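Local coordinates for Bacint_00347 (Bacteroides intestinalis DSM 17393, PDB 5MUM), which is a beta-propeller glycoside hydrolase, probably a rhamnosidase that cleaves rhamnose from complex carbohydrates, at residues Gln83-Lys88 with Leu130-Lys135; Asn200-Leu205 with Ser216-Glu221. All blocks are in the same frame, centred on the assembly; numbering follows the deposited sequence.

Contact 1: residues Gln83-Lys88 with Leu130-Lys135; sequences QRTQYK and LELGDK
Two successive side chains of a chain corner, Gln86 and Tyr87, each seize a backbone carbonyl of the loop 130-135, and the carbonyls they take are successive too. Gln86 NE2 donates to Leu132 O (3.0 Å) at a nearly straight 174°, in the plane of its own amide but from above the carbonyl plane. The other end of that amide reaches back to the same residue, for a water donates to Gln86 OE1 and accepts from Leu132 N. Tyr87 OH donates to Gly133 O (2.6 Å), which it reaches in the carbonyl plane on a lone pair. With CG between the backbone N and the carbonyl carbon (chi1 64°), Gln86 lays its CG over the centre of the Tyr87 ring. Lys135 runs past this ring in the opposite direction, bringing CE to 3.6 Å from Tyr87 CE1. Alongside these bonds, Leu132 CD1 packs on Thr85 CG2 (3.7 Å) and lies near the ring edge at Tyr87 CD2. The corner is an ST turn, Thr85 OG1 accepting from Tyr87 N and bonded to Leu68 O. Next to edge strand 81-85, Leu132 rests on Leu68 and Leu70 of strand 67-74, Leu110 of strand 108-112 and Cys122 of strand 121-123.

Contact 2: residues Asn200-Leu205 with Ser216-Glu221; sequences NAYWQL and SWVWRE
The first two strands of a four-stranded antiparallel propeller sheet pair here as the hairpin of strands 200-207 and 213-220. Three hydrogen-bonded pairs, Asn200 with Arg220, Tyr202 with Val218 and Gln204 with Ser216, supply six backbone bonds, among them Tyr202 N to Val218 O at 2.9 Å. On the face bearing Tyr202 and Arg220, the phenol and guanidinium cross with their planes 37° apart. Tyr202 OH lies over one guanidinium face, 3.4 Å from Arg220 CZ, while Arg220 CB sits at the ring edge, 3.7 Å from Tyr202 CE2. The arginine bends at chi3 (-72°), and bonds from NE to Asn228 and from NH1 to Trp223 O fix its planar head. As in a propeller blade, the strands run antiparallel at 157°, and the other face carries Ala201, Trp203, Trp217 and Trp219. Ala201 CB touches both indoles, 3.8 Å from Trp217 CD1 and 4.0 Å from Trp219 CE3. Trp217 presents NE1 to one face of the Trp219 ring, offset toward its rim, whereas Asn200 O lies at that ring's edge, 3.4 Å from Trp219 CE3. Trp219 NE1 is bonded to Tyr262 OH, and Trp203 leads away toward strand 159-165.

Contacts 1 and 2 follow one another along the chain, the first closing before the second opens, and both belong to the BNR-repeat part of the chain. Their centres are 32 Å apart and their nearest atoms about 21 Å apart, so they do not touch. Contact 1 lies about 23 Å from the centre of the chain, at 81-85, one of the two edge strands of its sheet, and the short strand 87-88; contact 2, about 13 Å from that centre, is a largely buried pairing of the outermost strand 200-207 with its neighbour 213-220. Between them in sequence comes the sheet that opens with strand 146-153. One pairs strands inside a sheet, the other fastens a loop beside the edge of another sheet.

Contact 1: residues Gln83-Lys88 with Leu130-Lys135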
ATOM      1  N   GLN A  83     -22.501  -1.882  -5.287  1.00 15.96           N
ATOM      2  CA  GLN A  83     -23.154  -3.096  -4.832  1.00 16.70           C
ATOM      3  C   GLN A  83     -22.652  -3.437  -3.443  1.00 15.75           C
ATOM      4  O   GLN A  83     -21.445  -3.644  -3.241  1.00 14.20           O
ATOM      5  CB  GLN A  83     -22.837  -4.237  -5.789  1.00 17.89           C
ATOM      6  CG  GLN A  83     -23.421  -5.566  -5.387  1.00 21.25           C
ATOM      7  CD  GLN A  83     -24.924  -5.548  -5.414  1.00 23.61           C
ATOM      8  OE1 GLN A  83     -25.514  -5.150  -6.419  1.00 26.46           O
ATOM      9  NE2 GLN A  83     -25.555  -5.951  -4.309  1.00 23.05           N
ATOM     10  N   ARG A  84     -23.573  -3.540  -2.507  1.00 15.63           N
ATOM     11  CA  ARG A  84     -23.261  -4.070  -1.207  1.00 15.95           C
ATOM     12  C   ARG A  84     -23.142  -5.579  -1.340  1.00 15.22           C
ATOM     13  O   ARG A  84     -24.047  -6.239  -1.850  1.00 14.01           O
ATOM     14  CB  ARG A  84     -24.357  -3.715  -0.226  1.00 17.86           C
ATOM     15  CG  ARG A  84     -23.998  -4.076   1.183  1.00 19.75           C
ATOM     16  CD  ARG A  84     -25.205  -3.964   2.085  1.00 22.89           C
ATOM     17  NE  ARG A  84     -25.054  -2.780   2.902  1.00 27.19           N
ATOM     18  CZ  ARG A  84     -25.839  -2.471   3.942  1.00 28.72           C
ATOM     19  NH1 ARG A  84     -26.887  -3.262   4.266  1.00 28.16           N
ATOM     20  NH2 ARG A  84     -25.570  -1.361   4.639  1.00 23.42           N
ATOM     21  N   THR A  85     -22.043  -6.143  -0.864  1.00 12.81           N
ATOM     22  CA  THR A  85     -21.859  -7.583  -0.974  1.00 12.11           C
ATOM     23  C   THR A  85     -22.490  -8.311   0.227  1.00 12.13           C
ATOM     24  O   THR A  85     -23.040  -7.699   1.118  1.00 12.39           O
ATOM     25  CB  THR A  85     -20.373  -7.954  -1.088  1.00 11.65           C
ATOM     26  OG1 THR A  85     -19.734  -7.771   0.178  1.00 11.33           O
ATOM     27  CG2 THR A  85     -19.683  -7.131  -2.182  1.00 11.44           C
ATOM     28  N   GLN A  86     -22.343  -9.627   0.230  1.00 12.24           N
ATOM     29  CA  GLN A  86     -22.777 -10.466   1.329  1.00 12.09           C
ATOM     30  C   GLN A  86     -21.862 -10.391   2.558  1.00 12.52           C
ATOM     31  O   GLN A  86     -22.224 -10.909   3.602  1.00 11.77           O
ATOM     32  CB  GLN A  86     -22.949 -11.916   0.869  1.00 11.96           C
ATOM     33  CG  GLN A  86     -21.693 -12.641   0.402  1.00 11.78           C
ATOM     34  CD  GLN A  86     -21.383 -12.472  -1.073  1.00 11.85           C
ATOM     35  OE1 GLN A  86     -21.378 -11.346  -1.608  1.00 10.74           O
ATOM     36  NE2 GLN A  86     -21.029 -13.584  -1.723  1.00 11.87           N
ATOM     37  N   TYR A  87     -20.688  -9.766   2.439  1.00 12.66           N
ATOM     38  CA  TYR A  87     -19.690  -9.844   3.492  1.00 13.00           C
ATOM     39  C   TYR A  87     -19.638  -8.607   4.361  1.00 14.02           C
ATOM     40  O   TYR A  87     -19.678  -7.497   3.872  1.00 13.98           O
ATOM     41  CB  TYR A  87     -18.332 -10.066   2.859  1.00 12.78           C
ATOM     42  CG  TYR A  87     -18.286 -11.306   2.050  1.00 12.45           C
ATOM     43  CD1 TYR A  87     -18.382 -12.543   2.654  1.00 13.09           C
ATOM     44  CD2 TYR A  87     -18.154 -11.256   0.669  1.00 12.56           C
ATOM     45  CE1 TYR A  87     -18.372 -13.705   1.901  1.00 13.03           C
ATOM     46  CE2 TYR A  87     -18.101 -12.407  -0.093  1.00 11.99           C
ATOM     47  CZ  TYR A  87     -18.217 -13.620   0.509  1.00 12.40           C
ATOM     48  OH  TYR A  87     -18.149 -14.766  -0.242  1.00 12.73           O
ATOM     49  N   LYS A  88     -19.499  -8.825   5.659  1.00 15.01           N
ATOM     50  CA  LYS A  88     -19.319  -7.783   6.646  1.00 17.06           C
ATOM     51  C   LYS A  88     -17.897  -7.929   7.180  1.00 16.30           C
ATOM     52  O   LYS A  88     -17.370  -9.039   7.183  1.00 17.64           O
ATOM     53  CB  LYS A  88     -20.323  -8.018   7.758  1.00 20.69           C
ATOM     54  CG  LYS A  88     -20.800  -6.797   8.496  1.00 25.23           C
ATOM     55  CD  LYS A  88     -21.827  -7.252   9.509  1.00 27.72           C
ATOM     56  CE  LYS A  88     -22.500  -6.082  10.173  1.00 30.12           C
ATOM     57  NZ  LYS A  88     -23.358  -6.625  11.249  1.00 32.28           N
ATOM     58  N   LEU A 130     -19.824  -6.778 -10.170  1.00 13.58           N
ATOM     59  CA  LEU A 130     -19.820  -6.537  -8.743  1.00 15.40           C
ATOM     60  C   LEU A 130     -20.647  -7.568  -8.011  1.00 17.41           C
ATOM     61  O   LEU A 130     -21.656  -7.269  -7.489  1.00 22.86           O
ATOM     62  CB  LEU A 130     -20.378  -5.171  -8.446  1.00 14.57           C
ATOM     63  CG  LEU A 130     -19.769  -4.020  -9.212  1.00 14.64           C
ATOM     64  CD1 LEU A 130     -20.319  -2.683  -8.781  1.00 14.93           C
ATOM     65  CD2 LEU A 130     -18.270  -4.080  -9.166  1.00 14.43           C
ATOM     66  N   GLU A 131     -20.259  -8.793  -8.121  1.00 18.35           N
ATOM     67  CA  GLU A 131     -20.918  -9.873  -7.497  1.00 18.17           C
ATOM     68  C   GLU A 131     -19.817 -10.851  -7.107  1.00 15.41           C
ATOM     69  O   GLU A 131     -19.151 -11.356  -7.919  1.00 14.23           O
ATOM     70  CB  GLU A 131     -21.894 -10.483  -8.474  1.00 30.00           C
ATOM     71  CG  GLU A 131     -22.512 -11.790  -8.066  1.00 30.00           C
ATOM     72  CD  GLU A 131     -23.875 -11.602  -7.484  1.00 30.00           C
ATOM     73  OE1 GLU A 131     -24.763 -11.166  -8.184  1.00 30.00           O
ATOM     74  OE2 GLU A 131     -24.047 -11.861  -6.309  1.00 30.00           O
ATOM     75  N   LEU A 132     -19.684 -11.098  -5.831  1.00 13.52           N
ATOM     76  CA  LEU A 132     -18.686 -11.973  -5.384  1.00 13.10           C
ATOM     77  C   LEU A 132     -19.115 -13.402  -5.079  1.00 12.43           C
ATOM     78  O   LEU A 132     -20.145 -13.634  -4.545  1.00 13.14           O
ATOM     79  CB  LEU A 132     -18.011 -11.406  -4.161  1.00 13.18           C
ATOM     80  CG  LEU A 132     -17.393 -10.037  -4.240  1.00 13.26           C
ATOM     81  CD1 LEU A 132     -16.994  -9.537  -2.865  1.00 12.67           C
ATOM     82  CD2 LEU A 132     -16.126 -10.179  -5.078  1.00 13.36           C
ATOM     83  N   GLY A 133     -18.272 -14.327  -5.444  1.00 12.24           N
ATOM     84  CA  GLY A 133     -18.479 -15.722  -5.103  1.00 13.09           C
ATOM     85  C   GLY A 133     -18.211 -15.991  -3.643  1.00 13.29           C
ATOM     86  O   GLY A 133     -18.011 -15.085  -2.831  1.00 13.22           O
ATOM     87  N   ASP A 134     -18.192 -17.265  -3.313  1.00 14.45           N
ATOM     88  CA  ASP A 134     -17.910 -17.674  -1.958  1.00 15.69           C
ATOM     89  C   ASP A 134     -16.436 -17.546  -1.652  1.00 15.16           C
ATOM     90  O   ASP A 134     -15.606 -17.595  -2.539  1.00 14.51           O
ATOM     91  CB  ASP A 134     -18.284 -19.137  -1.758  1.00 18.48           C
ATOM     92  CG  ASP A 134     -19.760 -19.375  -1.896  1.00 20.85           C
ATOM     93  OD1 ASP A 134     -20.563 -18.519  -1.476  1.00 24.55           O
ATOM     94  OD2 ASP A 134     -20.115 -20.438  -2.409  1.00 26.17           O
ATOM     95  N   LYS A 135     -16.130 -17.471  -0.366  1.00 14.75           N
ATOM     96  CA  LYS A 135     -14.753 -17.482   0.092  1.00 16.23           C
ATOM     97  C   LYS A 135     -14.052 -18.757  -0.323  1.00 15.82           C
ATOM     98  O   LYS A 135     -14.608 -19.861  -0.215  1.00 15.19           O
ATOM     99  CB  LYS A 135     -14.668 -17.285   1.612  1.00 16.42           C
ATOM    100  CG  LYS A 135     -15.076 -15.892   2.037  1.00 18.61           C
ATOM    101  CD  LYS A 135     -15.059 -15.720   3.566  1.00 21.42           C
ATOM    102  CE  LYS A 135     -15.399 -14.276   3.931  1.00 24.66           C
ATOM    103  NZ  LYS A 135     -15.571 -14.037   5.414  1.00 27.13           N
TER
HETATM  104  O   HOH W   1     -21.609 -10.196  -3.958  1.00 15.92           O

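Contact 2: residues Asn200-Leu205 with Ser216-Glu221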
ATOM      1  N   ASN A 200      11.768  -8.932  13.360  1.00 10.02           N
ATOM      2  CA  ASN A 200      10.626  -8.784  12.486  1.00 10.33           C
ATOM      3  C   ASN A 200      10.981  -7.921  11.275  1.00  9.88           C
ATOM      4  O   ASN A 200      11.994  -7.214  11.237  1.00  8.71           O
ATOM      5  CB  ASN A 200       9.476  -8.151  13.291  1.00 11.88           C
ATOM      6  CG  ASN A 200       9.215  -8.891  14.588  1.00 14.06           C
ATOM      7  OD1 ASN A 200       9.477  -8.383  15.707  1.00 17.46           O
ATOM      8  ND2 ASN A 200       8.790 -10.121  14.449  1.00 13.14           N
ATOM      9  N   ALA A 201      10.124  -8.018  10.262  1.00  9.46           N
ATOM     10  CA  ALA A 201      10.186  -7.201   9.074  1.00  9.04           C
ATOM     11  C   ALA A 201       8.781  -6.756   8.719  1.00  8.79           C
ATOM     12  O   ALA A 201       7.798  -7.466   8.968  1.00  7.93           O
ATOM     13  CB  ALA A 201      10.795  -7.970   7.924  1.00  9.48           C
ATOM     14  N   TYR A 202       8.695  -5.555   8.173  1.00  8.35           N
ATOM     15  CA  TYR A 202       7.453  -4.984   7.689  1.00  8.33           C
ATOM     16  C   TYR A 202       7.747  -4.417   6.333  1.00  7.41           C
ATOM     17  O   TYR A 202       8.619  -3.554   6.199  1.00  6.31           O
ATOM     18  CB  TYR A 202       6.972  -3.858   8.598  1.00  9.58           C
ATOM     19  CG  TYR A 202       6.771  -4.357   9.972  1.00 10.99           C
ATOM     20  CD1 TYR A 202       5.577  -4.931  10.361  1.00 12.44           C
ATOM     21  CD2 TYR A 202       7.823  -4.365  10.855  1.00 12.50           C
ATOM     22  CE1 TYR A 202       5.428  -5.453  11.658  1.00 14.07           C
ATOM     23  CE2 TYR A 202       7.682  -4.884  12.120  1.00 13.94           C
ATOM     24  CZ  TYR A 202       6.493  -5.401  12.517  1.00 14.48           C
ATOM     25  OH  TYR A 202       6.469  -5.906  13.799  1.00 19.94           O
ATOM     26  N   TRP A 203       6.941  -4.818   5.370  1.00  6.81           N
ATOM     27  CA  TRP A 203       7.266  -4.593   3.959  1.00  6.77           C
ATOM     28  C   TRP A 203       6.209  -3.820   3.196  1.00  6.86           C
ATOM     29  O   TRP A 203       5.051  -3.718   3.618  1.00  6.85           O
ATOM     30  CB  TRP A 203       7.471  -5.939   3.257  1.00  6.71           C
ATOM     31  CG  TRP A 203       6.351  -6.888   3.439  1.00  6.61           C
ATOM     32  CD1 TRP A 203       5.216  -6.967   2.700  1.00  6.95           C
ATOM     33  CD2 TRP A 203       6.258  -7.910   4.420  1.00  6.60           C
ATOM     34  NE1 TRP A 203       4.397  -7.922   3.198  1.00  6.93           N
ATOM     35  CE2 TRP A 203       5.017  -8.551   4.234  1.00  6.84           C
ATOM     36  CE3 TRP A 203       7.096  -8.346   5.443  1.00  6.63           C
ATOM     37  CZ2 TRP A 203       4.588  -9.591   5.052  1.00  6.80           C
ATOM     38  CZ3 TRP A 203       6.683  -9.407   6.239  1.00  6.98           C
ATOM     39  CH2 TRP A 203       5.446 -10.006   6.046  1.00  6.87           C
ATOM     40  N   GLN A 204       6.602  -3.374   2.018  1.00  6.67           N
ATOM     41  CA  GLN A 204       5.675  -2.902   1.017  1.00  7.08           C
ATOM     42  C   GLN A 204       6.234  -3.273  -0.339  1.00  7.11           C
ATOM     43  O   GLN A 204       7.430  -3.544  -0.471  1.00  7.00           O
ATOM     44  CB  GLN A 204       5.526  -1.394   1.106  1.00  7.04           C
ATOM     45  CG  GLN A 204       6.839  -0.609   1.191  1.00  7.30           C
ATOM     46  CD  GLN A 204       7.428  -0.367   2.580  1.00  7.44           C
ATOM     47  OE1 GLN A 204       8.658  -0.101   2.724  1.00  8.28           O
ATOM     48  NE2 GLN A 204       6.619  -0.455   3.585  1.00  6.73           N
ATOM     49  N   LEU A 205       5.362  -3.268  -1.329  1.00  7.39           N
ATOM     50  CA  LEU A 205       5.687  -3.723  -2.680  1.00  7.65           C
ATOM     51  C   LEU A 205       5.045  -2.836  -3.733  1.00  7.63           C
ATOM     52  O   LEU A 205       4.143  -2.014  -3.467  1.00  6.95           O
ATOM     53  CB  LEU A 205       5.282  -5.201  -2.912  1.00  8.03           C
ATOM     54  CG  LEU A 205       5.942  -6.247  -2.010  1.00  8.46           C
ATOM     55  CD1 LEU A 205       5.048  -6.572  -0.827  1.00  8.72           C
ATOM     56  CD2 LEU A 205       6.258  -7.512  -2.793  1.00  8.75           C
ATOM     57  N   SER A 216      10.343  -3.505  -0.459  1.00  5.46           N
ATOM     58  CA  SER A 216      11.201  -2.848   0.527  1.00  5.42           C
ATOM     59  C   SER A 216      10.636  -3.111   1.854  1.00  5.55           C
ATOM     60  O   SER A 216       9.475  -3.487   1.945  1.00  5.37           O
ATOM     61  CB  SER A 216      11.383  -1.362   0.275  1.00  5.38           C
ATOM     62  OG  SER A 216      10.148  -0.687   0.212  1.00  5.40           O
ATOM     63  N   TRP A 217      11.457  -2.968   2.884  1.00  5.81           N
ATOM     64  CA  TRP A 217      11.013  -3.277   4.219  1.00  6.09           C
ATOM     65  C   TRP A 217      11.897  -2.635   5.253  1.00  6.26           C
ATOM     66  O   TRP A 217      12.976  -2.194   4.959  1.00  6.49           O
ATOM     67  CB  TRP A 217      10.949  -4.796   4.473  1.00  6.41           C
ATOM     68  CG  TRP A 217      12.251  -5.529   4.504  1.00  6.71           C
ATOM     69  CD1 TRP A 217      12.959  -5.870   5.603  1.00  6.86           C
ATOM     70  CD2 TRP A 217      12.994  -6.008   3.371  1.00  7.11           C
ATOM     71  NE1 TRP A 217      14.088  -6.578   5.237  1.00  7.44           N
ATOM     72  CE2 TRP A 217      14.134  -6.670   3.869  1.00  7.30           C
ATOM     73  CE3 TRP A 217      12.778  -5.978   1.977  1.00  7.03           C
ATOM     74  CZ2 TRP A 217      15.063  -7.269   3.030  1.00  7.49           C
ATOM     75  CZ3 TRP A 217      13.716  -6.570   1.139  1.00  7.18           C
ATOM     76  CH2 TRP A 217      14.835  -7.192   1.657  1.00  7.44           C
ATOM     77  N   VAL A 218      11.378  -2.576   6.456  1.00  6.56           N
ATOM     78  CA  VAL A 218      12.145  -2.195   7.628  1.00  7.03           C
ATOM     79  C   VAL A 218      12.227  -3.423   8.496  1.00  7.27           C
ATOM     80  O   VAL A 218      11.349  -4.309   8.445  1.00  6.76           O
ATOM     81  CB  VAL A 218      11.539  -1.031   8.415  1.00  7.23           C
ATOM     82  CG1 VAL A 218      11.274   0.154   7.493  1.00  7.45           C
ATOM     83  CG2 VAL A 218      10.280  -1.427   9.130  1.00  7.65           C
ATOM     84  N   TRP A 219      13.307  -3.469   9.267  1.00  7.36           N
ATOM     85  CA  TRP A 219      13.442  -4.442  10.299  1.00  7.82           C
ATOM     86  C   TRP A 219      12.887  -3.889  11.587  1.00  8.11           C
ATOM     87  O   TRP A 219      12.771  -2.669  11.763  1.00  7.70           O
ATOM     88  CB  TRP A 219      14.900  -4.786  10.524  1.00  8.08           C
ATOM     89  CG  TRP A 219      15.636  -5.402   9.398  1.00  8.48           C
ATOM     90  CD1 TRP A 219      16.716  -4.849   8.752  1.00  8.65           C
ATOM     91  CD2 TRP A 219      15.481  -6.715   8.838  1.00  8.79           C
ATOM     92  NE1 TRP A 219      17.187  -5.689   7.827  1.00  8.65           N
ATOM     93  CE2 TRP A 219      16.457  -6.837   7.825  1.00  8.96           C
ATOM     94  CE3 TRP A 219      14.585  -7.772   9.044  1.00  9.03           C
ATOM     95  CZ2 TRP A 219      16.609  -8.013   7.044  1.00  9.33           C
ATOM     96  CZ3 TRP A 219      14.712  -8.929   8.235  1.00  9.19           C
ATOM     97  CH2 TRP A 219      15.723  -9.029   7.255  1.00  9.01           C
ATOM     98  N   ARG A 220      12.591  -4.789  12.514  1.00  9.08           N
ATOM     99  CA  ARG A 220      12.242  -4.397  13.896  1.00  9.70           C
ATOM    100  C   ARG A 220      12.849  -5.399  14.826  1.00 10.37           C
ATOM    101  O   ARG A 220      12.567  -6.605  14.686  1.00  9.63           O
ATOM    102  CB  ARG A 220      10.748  -4.300  14.077  1.00  9.60           C
ATOM    103  CG  ARG A 220      10.359  -3.817  15.461  1.00 10.01           C
ATOM    104  CD  ARG A 220       8.896  -3.949  15.742  1.00 10.23           C
ATOM    105  NE  ARG A 220       8.103  -2.988  15.011  1.00 10.66           N
ATOM    106  CZ  ARG A 220       6.804  -2.806  15.170  1.00 11.54           C
ATOM    107  NH1 ARG A 220       6.140  -3.490  16.095  1.00 11.98           N
ATOM    108  NH2 ARG A 220       6.167  -1.901  14.429  1.00 12.02           N
ATOM    109  N   GLU A 221      13.724  -4.935  15.726  1.00 10.36           N
ATOM    110  CA  GLU A 221      14.498  -5.861  16.512  1.00 11.62           C
ATOM    111  C   GLU A 221      13.675  -6.566  17.565  1.00 11.85           C
ATOM    112  O   GLU A 221      13.860  -7.769  17.757  1.00 11.48           O
ATOM    113  CB  GLU A 221      15.732  -5.229  17.204  1.00 12.58           C
ATOM    114  CG  GLU A 221      16.953  -5.074  16.326  1.00 13.82           C
ATOM    115  CD  GLU A 221      17.257  -6.244  15.407  1.00 14.04           C
ATOM    116  OE1 GLU A 221      17.843  -7.244  15.877  1.00 13.11           O
ATOM    117  OE2 GLU A 221      16.969  -6.129  14.188  1.00 15.11           O
TER